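Local coordinates for protein Old Yellow Enzyme (Pichia, PDB 6AGZ) that probably catalyses the asymmetric reduction of the carbon-carbon double bond of enone compounds, using a bound flavin mononucleotide, at residues Ala72-Leu77 with Pro129-Ser134; Asp195-Thr200 with Ala217-Glu222; Gly250-Asp253 with His257-Ala260; Leu380-Gly383 with Pro388-Pro391. One frame throughout, in Å; residues are numbered along the deposited sequence.

Contact 1. Residues Ala72-Leu77 with Pro129-Ser134; sequences APQFGL and PFLAPS
Gln74 reaches over to Pro129 and Leu131 with its whole amide end, and it is the one residue of Ala72-Leu77 that makes the contact. Its CG stands anti to the backbone N (chi1 -172°) and the chain then bends at chi2, which carries the amide to the other segment, although the CA atoms of Gln74 and Pro129 stay 7.8 Å apart. The polar grip is a single, fairly straight hydrogen bond (161°), Gln74 NE2 to Pro129 O at 3.1 Å. The acceptor lies in the plane of the Gln74 amide, whereas the NH2 group sits well above the plane of the Pro129 carbonyl. The tight part is around this bond. Leu131 CD1 packs along the amide end, 3.6 Å from Gln74 NE2 and also near Gln74 CD, and Gln74 OE1 lies against the proline ring, 3.2 Å from Pro129 CD. The side chain of Gln74 crosses those of Pro129 and Leu131 at about a right angle. Toward solvent the contact is looser: Gln74 and Pro129 are both partly exposed, and only 127 Å² is buried in all. The contact joins the 3-10 turn following barrel strand 63-70 to the small parallel pair 130-132 and 153-155, which lies outside the barrel sheet; Leu131 also touches Gln160 of helix 158-179, and Phe75 packs on Asp167 of the same helix.

Contact 2. Residues Asp195-Thr200 with Ala217-Glu222; sequences DQFIQT and ARLLLE
Leu219 holds its CG anti to the backbone N (chi1 -163°), sending CD1 across to Phe197, whose own chi1 of -88° and nearly perpendicular chi2 turn a ring face to meet it. The methyl sits almost exactly over the middle of the ring, 3.4 Å from Leu219 CD1 to the Phe197 centroid and 10° off the normal. All six ring carbons lie near that one methyl, with Phe197 CZ the closest, so this CH-pi contact is tight and centred. Beside it, Ile198 and Leu220 cross obliquely and meet by their terminal methyls, Ile198 CD1 to Leu220 CD2 at 4.1 Å, a looser apolar touch. No hydrogen bond links the two segments. In the barrel, helix 218-231 belongs to the beta-alpha-beta crossover from strand 183-187 to strand 236-240, and helix 193-198 is a short extra helix in the connection leading to it. Leu220 packs on Val238 and Leu240 of the second strand, its side chain about 12 Å from the bound flavin mononucleotide, while both leucines also touch Leu194. Ile198 lies against Phe262 and Ile265 of helix 258-274, so the apolar seam continues to the next crossover helix. On another side of the short helix, Gln199, the first residue to leave helical geometry, turns back to Asp195: Gln199 NE2 donates to Asp195 OD1 at 3.1 Å. Asp195 OD2 is taken by Gly191 N and the Ser249 hydroxyl.

Contact 3. Residues Gly250-Asp253 with His257-Ala260; sequences GGVD and HPIA
Val252 and Gly251 rest on His257 and Pro258 purely by van der Waals contact, with no hydrogen bond between the two segments. The closest approach is of Pro258 CD to Gly251 O, 3.2 Å, where the proline ring packs against the carbonyl; Pro258 CD also lies 3.8 Å from Val252 CA. Among apolar side-chain carbons, Val252 CG1 reaches Pro258 CG at 4.4 Å. The same methyl approaches the imidazole obliquely, 4.0 Å from Val252 CG1 to His257 NE2, the two side chains lying side by side and pointing the same way.

The capping hydrogen bond lies within 257-260. His257 keeps its CG anti to the backbone N (chi1 -159°), which swings ND1 forward to accept from Ile259 N at 3.2 Å, nearly in the ring plane. Pro258 CD covers one face of the imidazole near its rim. With a leucine here in place of His257, the Ile259 N-H is likely to lose its capping acceptor, since no side-chain nitrogen would stand in front of it.

Across the dimer interface, His257 N is hydrogen-bonded to Ser267 OG of the second subunit, and Ile259 packs on Ile259 of that subunit. The arrangement is a histidine N-cap at the start of helix 258-274, which follows barrel strand 236-240 and lies at the dimer interface.

Contact 4. Residues Leu380-Gly383 with Pro388-Pro391; sequences LTWG and PEQP
Thr381 and Gln390 bring two irregular, antiparallel loop segments to 4.8 Å between CA atoms, tied by one backbone hydrogen bond, Gln390 N to Thr381 O at 2.9 Å. Thr381 CB and CG2 pack on the backbone oxygen and CB of Gln390, with Thr381 CB 3.5 Å from Gln390 O. The Thr381 hydroxyl itself binds Gly378 N. Glu389 holds CG anti to the backbone N (chi1 180°) and runs out extended alongside Trp382, its carboxylate and the indole 7° from parallel; Trp382 CZ3 lies 3.6 Å from Glu389 OE1. A water sits over the indole between Thr381 OG1 and Glu389 OE1, although its modelled distances are unusually short and the bridge is doubtful. Glu389 OE1 also makes a long, weak ion pair with Arg369. The Glu389 chain would probably lose its flat neighbour, and its carboxylate become freer to turn, if Trp382 were an alanine. Trp382 further packs on Pro350, Asp366 and Arg369, its side chain about 11 Å from the bound flavin mononucleotide. The pairing is a single backbone bond between two antiparallel pieces of irregular chain, in the C-terminal part between helices 352-358 and 395-398.

Overall arrangement
Contacts 1 to 4 follow one another along the chain without interlocking. The first three belong to the eight-stranded TIM barrel and its connections. Contacts 1 and 2 have centres 15 Å apart and touch where Pro133 packs on Gln196 and Phe197; contacts 2 and 3, 14 Å apart, meet where Gln199 OE1 probably accepts from Gly250 N. Connections after strands 63-70, 106-112, 183-187 and 236-240 are thus joined, which probably ties one flank of the barrel to the subunit interface at helix 258-274. Contact 4 lies apart in the C-terminal part, about 41 Å from contact 2 between centres, on the opposite side of the chain's centre from contacts 2 and 3.

Contact 1. Residues Ala72-Leu77 with Pro129-Ser134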
loop_
_atom_site.group_PDB
_atom_site.type_symbol
_atom_site.label_atom_id
_atom_site.label_comp_id
_atom_site.label_asym_id
_atom_site.label_seq_id
_atom_site.Cartn_x
_atom_site.Cartn_y
_atom_site.Cartn_z
ATOM N N ALA A 72 2.471 -23.215 -22.767
ATOM C CA ALA A 72 1.738 -23.973 -23.772
ATOM C C ALA A 72 1.675 -23.127 -25.036
ATOM O O ALA A 72 1.983 -21.929 -25.002
ATOM C CB ALA A 72 0.327 -24.339 -23.277
ATOM N N PRO A 73 1.306 -23.724 -26.176
ATOM C CA PRO A 73 1.155 -22.913 -27.398
ATOM C C PRO A 73 0.222 -21.723 -27.233
ATOM O O PRO A 73 0.506 -20.644 -27.769
ATOM C CB PRO A 73 0.613 -23.926 -28.413
ATOM C CG PRO A 73 1.201 -25.217 -27.979
ATOM C CD PRO A 73 1.235 -25.168 -26.471
ATOM N N GLN A 74 -0.881 -21.883 -26.498
ATOM C CA GLN A 74 -1.794 -20.768 -26.275
ATOM C C GLN A 74 -1.173 -19.678 -25.409
ATOM O O GLN A 74 -1.628 -18.530 -25.458
ATOM C CB GLN A 74 -3.094 -21.277 -25.643
ATOM C CG GLN A 74 -4.203 -20.236 -25.537
ATOM C CD GLN A 74 -4.667 -19.735 -26.892
ATOM O OE1 GLN A 74 -5.300 -20.465 -27.653
ATOM N NE2 GLN A 74 -4.353 -18.481 -27.198
ATOM N N PHE A 75 -0.136 -20.004 -24.633
ATOM C CA PHE A 75 0.540 -19.001 -23.819
ATOM C C PHE A 75 1.374 -18.031 -24.648
ATOM O O PHE A 75 1.774 -16.985 -24.124
ATOM C CB PHE A 75 1.437 -19.672 -22.773
ATOM C CG PHE A 75 0.695 -20.191 -21.566
ATOM C CD1 PHE A 75 -0.621 -20.611 -21.659
ATOM C CD2 PHE A 75 1.325 -20.251 -20.332
ATOM C CE1 PHE A 75 -1.293 -21.085 -20.547
ATOM C CE2 PHE A 75 0.660 -20.721 -19.217
ATOM C CZ PHE A 75 -0.651 -21.139 -19.323
ATOM N N GLY A 76 1.644 -18.343 -25.912
ATOM C CA GLY A 76 2.459 -17.486 -26.754
ATOM C C GLY A 76 1.647 -16.558 -27.640
ATOM O O GLY A 76 0.521 -16.200 -27.294
ATOM N N LEU A 77 2.210 -16.163 -28.781
ATOM C CA LEU A 77 3.534 -16.611 -29.208
ATOM C C LEU A 77 4.392 -15.468 -29.747
ATOM O O LEU A 77 3.878 -14.483 -30.277
ATOM C CB LEU A 77 3.412 -17.688 -30.291
ATOM C CG LEU A 77 2.863 -19.075 -29.953
ATOM C CD1 LEU A 77 2.492 -19.812 -31.228
ATOM C CD2 LEU A 77 3.886 -19.868 -29.158
ATOM N N PRO A 129 -6.364 -18.642 -31.047
ATOM C CA PRO A 129 -6.988 -17.323 -30.917
ATOM C C PRO A 129 -6.096 -16.352 -30.152
ATOM O O PRO A 129 -5.043 -16.702 -29.619
ATOM C CB PRO A 129 -8.277 -17.618 -30.142
ATOM C CG PRO A 129 -7.963 -18.848 -29.360
ATOM C CD PRO A 129 -7.044 -19.661 -30.229
ATOM N N PHE A 130 -6.555 -15.104 -30.110
ATOM C CA PHE A 130 -5.841 -13.989 -29.495
ATOM C C PHE A 130 -6.643 -13.559 -28.272
ATOM O O PHE A 130 -7.697 -12.930 -28.406
ATOM C CB PHE A 130 -5.680 -12.858 -30.510
ATOM C CG PHE A 130 -4.795 -11.736 -30.055
ATOM C CD1 PHE A 130 -3.593 -11.989 -29.413
ATOM C CD2 PHE A 130 -5.151 -10.422 -30.309
ATOM C CE1 PHE A 130 -2.778 -10.946 -29.011
ATOM C CE2 PHE A 130 -4.341 -9.379 -29.911
ATOM C CZ PHE A 130 -3.153 -9.640 -29.264
ATOM N N LEU A 131 -6.152 -13.906 -27.085
ATOM C CA LEU A 131 -6.954 -13.869 -25.871
ATOM C C LEU A 131 -6.478 -12.787 -24.908
ATOM O O LEU A 131 -5.322 -12.358 -24.929
ATOM C CB LEU A 131 -6.928 -15.234 -25.174
ATOM C CG LEU A 131 -7.362 -16.407 -26.057
ATOM C CD1 LEU A 131 -7.307 -17.718 -25.291
ATOM C CD2 LEU A 131 -8.754 -16.166 -26.625
ATOM N N ALA A 132 -7.398 -12.368 -24.047
ATOM C CA ALA A 132 -7.175 -11.317 -23.063
ATOM C C ALA A 132 -8.331 -11.356 -22.063
ATOM O O ALA A 132 -9.364 -11.975 -22.339
ATOM C CB ALA A 132 -7.085 -9.934 -23.733
ATOM N N PRO A 133 -8.175 -10.721 -20.893
ATOM C CA PRO A 133 -9.322 -10.637 -19.971
ATOM C C PRO A 133 -10.522 -9.938 -20.583
ATOM O O PRO A 133 -11.658 -10.400 -20.418
ATOM C CB PRO A 133 -8.754 -9.861 -18.771
ATOM C CG PRO A 133 -7.535 -9.173 -19.293
ATOM C CD PRO A 133 -6.967 -10.112 -20.312
ATOM N N SER A 134 -10.300 -8.837 -21.295
ATOM C CA SER A 134 -11.353 -8.136 -22.010
ATOM C C SER A 134 -10.898 -7.876 -23.438
ATOM O O SER A 134 -9.700 -7.836 -23.732
ATOM C CB SER A 134 -11.726 -6.818 -21.318
ATOM O OG SER A 134 -12.199 -7.050 -20.002
#

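Contact 2. Residues Asp195-Thr200 with Ala217-Glu222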
loop_
_atom_site.group_PDB
_atom_site.type_symbol
_atom_site.label_atom_id
_atom_site.label_comp_id
_atom_site.label_asym_id
_atom_site.label_seq_id
_atom_site.Cartn_x
_atom_site.Cartn_y
_atom_site.Cartn_z
ATOM N N ASP A 195 -0.968 -9.854 -15.547
ATOM C CA ASP A 195 -1.023 -8.424 -15.275
ATOM C C ASP A 195 -2.267 -7.804 -15.900
ATOM O O ASP A 195 -2.931 -6.967 -15.277
ATOM C CB ASP A 195 0.244 -7.742 -15.791
ATOM C CG ASP A 195 0.464 -6.377 -15.170
ATOM O OD1 ASP A 195 0.118 -6.202 -13.983
ATOM O OD2 ASP A 195 0.983 -5.480 -15.868
ATOM N N GLN A 196 -2.604 -8.214 -17.128
ATOM C CA GLN A 196 -3.825 -7.730 -17.766
ATOM C C GLN A 196 -5.049 -8.021 -16.908
ATOM O O GLN A 196 -5.962 -7.192 -16.814
ATOM C CB GLN A 196 -3.985 -8.358 -19.150
ATOM C CG GLN A 196 -2.881 -8.011 -20.129
ATOM C CD GLN A 196 -2.821 -8.972 -21.298
ATOM O OE1 GLN A 196 -3.827 -9.572 -21.677
ATOM N NE2 GLN A 196 -1.634 -9.131 -21.873
ATOM N N PHE A 197 -5.091 -9.197 -16.275
ATOM C CA PHE A 197 -6.182 -9.473 -15.347
ATOM C C PHE A 197 -6.101 -8.590 -14.109
ATOM O O PHE A 197 -7.135 -8.238 -13.531
ATOM C CB PHE A 197 -6.188 -10.950 -14.953
ATOM C CG PHE A 197 -6.989 -11.817 -15.879
ATOM C CD1 PHE A 197 -6.428 -12.311 -17.046
ATOM C CD2 PHE A 197 -8.308 -12.127 -15.592
ATOM C CE1 PHE A 197 -7.166 -13.103 -17.905
ATOM C CE2 PHE A 197 -9.052 -12.919 -16.447
ATOM C CZ PHE A 197 -8.480 -13.407 -17.607
ATOM N N ILE A 198 -4.888 -8.213 -13.695
ATOM C CA ILE A 198 -4.745 -7.371 -12.510
ATOM C C ILE A 198 -5.127 -5.922 -12.806
ATOM O O ILE A 198 -5.695 -5.236 -11.947
ATOM C CB ILE A 198 -3.308 -7.477 -11.966
ATOM C CG1 ILE A 198 -3.001 -8.912 -11.537
ATOM C CG2 ILE A 198 -3.095 -6.527 -10.801
ATOM C CD1 ILE A 198 -1.555 -9.130 -11.149
ATOM N N GLN A 199 -4.845 -5.438 -14.014
ATOM C CA GLN A 199 -4.941 -4.013 -14.312
ATOM C C GLN A 199 -6.375 -3.599 -14.626
ATOM O O GLN A 199 -7.074 -4.270 -15.392
ATOM C CB GLN A 199 -4.030 -3.657 -15.488
ATOM C CG GLN A 199 -2.552 -3.899 -15.230
ATOM C CD GLN A 199 -1.959 -2.928 -14.230
ATOM O OE1 GLN A 199 -2.497 -1.842 -14.006
ATOM N NE2 GLN A 199 -0.844 -3.312 -13.622
ATOM N N THR A 200 -6.806 -2.477 -14.037
ATOM C CA THR A 200 -8.112 -1.914 -14.370
ATOM C C THR A 200 -8.171 -1.459 -15.822
ATOM O O THR A 200 -9.240 -1.499 -16.442
ATOM C CB THR A 200 -8.438 -0.740 -13.446
ATOM O OG1 THR A 200 -7.380 0.225 -13.501
ATOM C CG2 THR A 200 -8.610 -1.215 -12.010
ATOM N N ALA A 217 -7.276 -9.874 -8.945
ATOM C CA ALA A 217 -6.160 -10.695 -8.501
ATOM C C ALA A 217 -6.502 -12.176 -8.447
ATOM O O ALA A 217 -5.628 -12.986 -8.118
ATOM C CB ALA A 217 -5.683 -10.234 -7.119
ATOM N N ARG A 218 -7.743 -12.547 -8.771
ATOM C CA ARG A 218 -8.201 -13.911 -8.526
ATOM C C ARG A 218 -7.459 -14.920 -9.394
ATOM O O ARG A 218 -7.031 -15.970 -8.904
ATOM C CB ARG A 218 -9.709 -14.011 -8.758
ATOM C CG ARG A 218 -10.276 -15.381 -8.427
ATOM C CD ARG A 218 -11.793 -15.386 -8.471
ATOM N NE ARG A 218 -12.361 -14.236 -7.774
ATOM C CZ ARG A 218 -12.488 -14.148 -6.454
ATOM N NH1 ARG A 218 -12.082 -15.143 -5.677
ATOM N NH2 ARG A 218 -13.020 -13.062 -5.909
ATOM N N LEU A 219 -7.305 -14.629 -10.688
ATOM C CA LEU A 219 -6.663 -15.588 -11.584
ATOM C C LEU A 219 -5.237 -15.881 -11.137
ATOM O O LEU A 219 -4.820 -17.045 -11.074
ATOM C CB LEU A 219 -6.685 -15.068 -13.023
ATOM C CG LEU A 219 -6.435 -16.105 -14.128
ATOM C CD1 LEU A 219 -7.080 -15.671 -15.429
ATOM C CD2 LEU A 219 -4.956 -16.365 -14.354
ATOM N N LEU A 220 -4.470 -14.833 -10.826
ATOM C CA LEU A 220 -3.104 -15.023 -10.352
ATOM C C LEU A 220 -3.071 -15.919 -9.121
ATOM O O LEU A 220 -2.300 -16.883 -9.064
ATOM C CB LEU A 220 -2.454 -13.673 -10.048
ATOM C CG LEU A 220 -1.097 -13.762 -9.344
ATOM C CD1 LEU A 220 -0.062 -14.427 -10.241
ATOM C CD2 LEU A 220 -0.620 -12.389 -8.894
ATOM N N LEU A 221 -3.912 -15.622 -8.127
ATOM C CA LEU A 221 -3.882 -16.380 -6.879
ATOM C C LEU A 221 -4.319 -17.826 -7.087
ATOM O O LEU A 221 -3.799 -18.735 -6.433
ATOM C CB LEU A 221 -4.757 -15.698 -5.829
ATOM C CG LEU A 221 -4.242 -14.352 -5.317
ATOM C CD1 LEU A 221 -5.190 -13.776 -4.278
ATOM C CD2 LEU A 221 -2.840 -14.503 -4.746
ATOM N N GLU A 222 -5.275 -18.059 -7.989
ATOM C CA GLU A 222 -5.701 -19.427 -8.270
ATOM C C GLU A 222 -4.593 -20.214 -8.961
ATOM O O GLU A 222 -4.342 -21.379 -8.618
ATOM C CB GLU A 222 -6.974 -19.419 -9.117
ATOM C CG GLU A 222 -8.201 -18.902 -8.372
ATOM C CD GLU A 222 -9.464 -18.932 -9.213
ATOM O OE1 GLU A 222 -9.361 -19.048 -10.451
ATOM O OE2 GLU A 222 -10.566 -18.836 -8.631
#

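Contact 3. Residues Gly250-Asp253 with His257-Ala260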
loop_
_atom_site.group_PDB
_atom_site.type_symbol
_atom_site.label_atom_id
_atom_site.label_comp_id
_atom_site.label_asym_id
_atom_site.label_seq_id
_atom_site.Cartn_x
_atom_site.Cartn_y
_atom_site.Cartn_z
ATOM N N GLY A 250 -1.699 0.253 -16.076
ATOM C CA GLY A 250 -2.106 1.543 -15.548
ATOM C C GLY A 250 -1.080 2.223 -14.668
ATOM O O GLY A 250 -1.019 3.456 -14.635
ATOM N N GLY A 251 -0.252 1.449 -13.970
ATOM C CA GLY A 251 0.676 2.044 -13.022
ATOM C C GLY A 251 -0.053 2.882 -11.991
ATOM O O GLY A 251 -1.170 2.562 -11.572
ATOM N N VAL A 252 0.583 3.981 -11.576
ATOM C CA VAL A 252 -0.034 4.892 -10.617
ATOM C C VAL A 252 -1.248 5.614 -11.181
ATOM O O VAL A 252 -2.002 6.228 -10.417
ATOM C CB VAL A 252 0.989 5.933 -10.118
ATOM C CG1 VAL A 252 2.067 5.258 -9.287
ATOM C CG2 VAL A 252 1.601 6.676 -11.294
ATOM N N ASP A 253 -1.452 5.567 -12.496
ATOM C CA ASP A 253 -2.587 6.218 -13.134
ATOM C C ASP A 253 -3.824 5.334 -13.198
ATOM O O ASP A 253 -4.862 5.786 -13.693
ATOM C CB ASP A 253 -2.211 6.673 -14.546
ATOM C CG ASP A 253 -1.214 7.811 -14.540
ATOM O OD1 ASP A 253 -0.213 7.726 -15.281
ATOM O OD2 ASP A 253 -1.435 8.791 -13.797
ATOM N N HIS A 257 -5.409 2.569 -7.212
ATOM C CA HIS A 257 -3.965 2.726 -7.091
ATOM C C HIS A 257 -3.287 1.363 -6.955
ATOM O O HIS A 257 -3.820 0.467 -6.289
ATOM C CB HIS A 257 -3.629 3.606 -5.884
ATOM C CG HIS A 257 -2.267 4.223 -5.939
ATOM N ND1 HIS A 257 -1.130 3.556 -5.536
ATOM C CD2 HIS A 257 -1.858 5.448 -6.348
ATOM C CE1 HIS A 257 -0.081 4.341 -5.696
ATOM N NE2 HIS A 257 -0.495 5.496 -6.185
ATOM N N PRO A 258 -2.120 1.170 -7.577
ATOM C CA PRO A 258 -1.454 -0.143 -7.502
ATOM C C PRO A 258 -1.005 -0.527 -6.104
ATOM O O PRO A 258 -0.771 -1.715 -5.853
ATOM C CB PRO A 258 -0.257 0.018 -8.450
ATOM C CG PRO A 258 -0.024 1.496 -8.520
ATOM C CD PRO A 258 -1.386 2.114 -8.436
ATOM N N ILE A 259 -0.859 0.435 -5.189
ATOM C CA ILE A 259 -0.517 0.089 -3.812
ATOM C C ILE A 259 -1.645 -0.709 -3.169
ATOM O O ILE A 259 -1.398 -1.611 -2.359
ATOM C CB ILE A 259 -0.173 1.365 -3.015
ATOM C CG1 ILE A 259 1.166 1.935 -3.490
ATOM C CG2 ILE A 259 -0.126 1.085 -1.521
ATOM C CD1 ILE A 259 1.573 3.218 -2.796
ATOM N N ALA A 260 -2.894 -0.414 -3.535
ATOM C CA ALA A 260 -4.032 -1.160 -3.006
ATOM C C ALA A 260 -4.169 -2.524 -3.670
ATOM O O ALA A 260 -4.307 -3.545 -2.989
ATOM C CB ALA A 260 -5.317 -0.351 -3.187
#

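Contact 4. Residues Leu380-Gly383 with Pro388-Pro391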
loop_
_atom_site.group_PDB
_atom_site.type_symbol
_atom_site.label_atom_id
_atom_site.label_comp_id
_atom_site.label_asym_id
_atom_site.label_seq_id
_atom_site.Cartn_x
_atom_site.Cartn_y
_atom_site.Cartn_z
ATOM N N LEU A 380 26.728 -15.010 -27.777
ATOM C CA LEU A 380 27.860 -15.799 -27.304
ATOM C C LEU A 380 29.197 -15.157 -27.651
ATOM O O LEU A 380 30.245 -15.761 -27.398
ATOM C CB LEU A 380 27.803 -17.216 -27.880
ATOM C CG LEU A 380 26.686 -18.132 -27.381
ATOM C CD1 LEU A 380 26.746 -19.475 -28.088
ATOM C CD2 LEU A 380 26.777 -18.311 -25.874
ATOM N N THR A 381 29.188 -13.953 -28.222
ATOM C CA THR A 381 30.417 -13.291 -28.639
ATOM C C THR A 381 31.134 -12.584 -27.497
ATOM O O THR A 381 32.260 -12.114 -27.694
ATOM C CB THR A 381 30.120 -12.276 -29.749
ATOM O OG1 THR A 381 28.947 -11.525 -29.409
ATOM C CG2 THR A 381 29.897 -12.986 -31.074
ATOM N N TRP A 382 30.522 -12.498 -26.320
ATOM C CA TRP A 382 31.129 -11.790 -25.204
ATOM C C TRP A 382 32.245 -12.620 -24.585
ATOM O O TRP A 382 32.098 -13.825 -24.366
ATOM C CB TRP A 382 30.079 -11.460 -24.144
ATOM C CG TRP A 382 28.881 -10.767 -24.700
ATOM C CD1 TRP A 382 27.640 -11.303 -24.892
ATOM C CD2 TRP A 382 28.806 -9.411 -25.152
ATOM N NE1 TRP A 382 26.797 -10.362 -25.429
ATOM C CE2 TRP A 382 27.488 -9.192 -25.600
ATOM C CE3 TRP A 382 29.725 -8.359 -25.219
ATOM C CZ2 TRP A 382 27.066 -7.964 -26.107
ATOM C CZ3 TRP A 382 29.304 -7.141 -25.723
ATOM C CH2 TRP A 382 27.986 -6.953 -26.160
ATOM N N GLY A 383 33.367 -11.964 -24.306
ATOM C CA GLY A 383 34.465 -12.617 -23.631
ATOM C C GLY A 383 34.398 -12.446 -22.126
ATOM O O GLY A 383 33.632 -11.643 -21.594
ATOM N N PRO A 388 38.666 -10.096 -25.391
ATOM C CA PRO A 388 37.996 -9.187 -26.324
ATOM C C PRO A 388 36.644 -9.713 -26.778
ATOM O O PRO A 388 36.358 -10.912 -26.744
ATOM C CB PRO A 388 38.977 -9.116 -27.498
ATOM C CG PRO A 388 39.607 -10.466 -27.507
ATOM C CD PRO A 388 39.719 -10.886 -26.057
ATOM N N GLU A 389 35.805 -8.777 -27.213
ATOM C CA GLU A 389 34.524 -9.132 -27.804
ATOM C C GLU A 389 34.735 -9.681 -29.208
ATOM O O GLU A 389 35.370 -9.036 -30.049
ATOM C CB GLU A 389 33.601 -7.918 -27.850
ATOM C CG GLU A 389 32.240 -8.208 -28.460
ATOM C CD GLU A 389 31.504 -6.950 -28.877
ATOM O OE1 GLU A 389 30.296 -7.041 -29.181
ATOM O OE2 GLU A 389 32.133 -5.871 -28.909
ATOM N N GLN A 390 34.209 -10.874 -29.459
ATOM C CA GLN A 390 34.300 -11.453 -30.788
ATOM C C GLN A 390 33.455 -10.639 -31.768
ATOM O O GLN A 390 32.357 -10.191 -31.419
ATOM C CB GLN A 390 33.837 -12.907 -30.772
ATOM C CG GLN A 390 34.699 -13.827 -29.918
ATOM C CD GLN A 390 35.587 -14.735 -30.751
ATOM O OE1 GLN A 390 35.554 -15.956 -30.607
ATOM N NE2 GLN A 390 36.387 -14.137 -31.627
ATOM N N PRO A 391 33.931 -10.432 -32.989
ATOM C CA PRO A 391 33.234 -9.561 -33.938
ATOM C C PRO A 391 32.025 -10.261 -34.553
ATOM O O PRO A 391 31.765 -11.440 -34.315
ATOM C CB PRO A 391 34.307 -9.267 -34.987
ATOM C CG PRO A 391 35.164 -10.488 -34.976
ATOM C CD PRO A 391 35.190 -10.962 -33.545
HETATM O O HOH W 1 29.210 -9.168 -28.535
#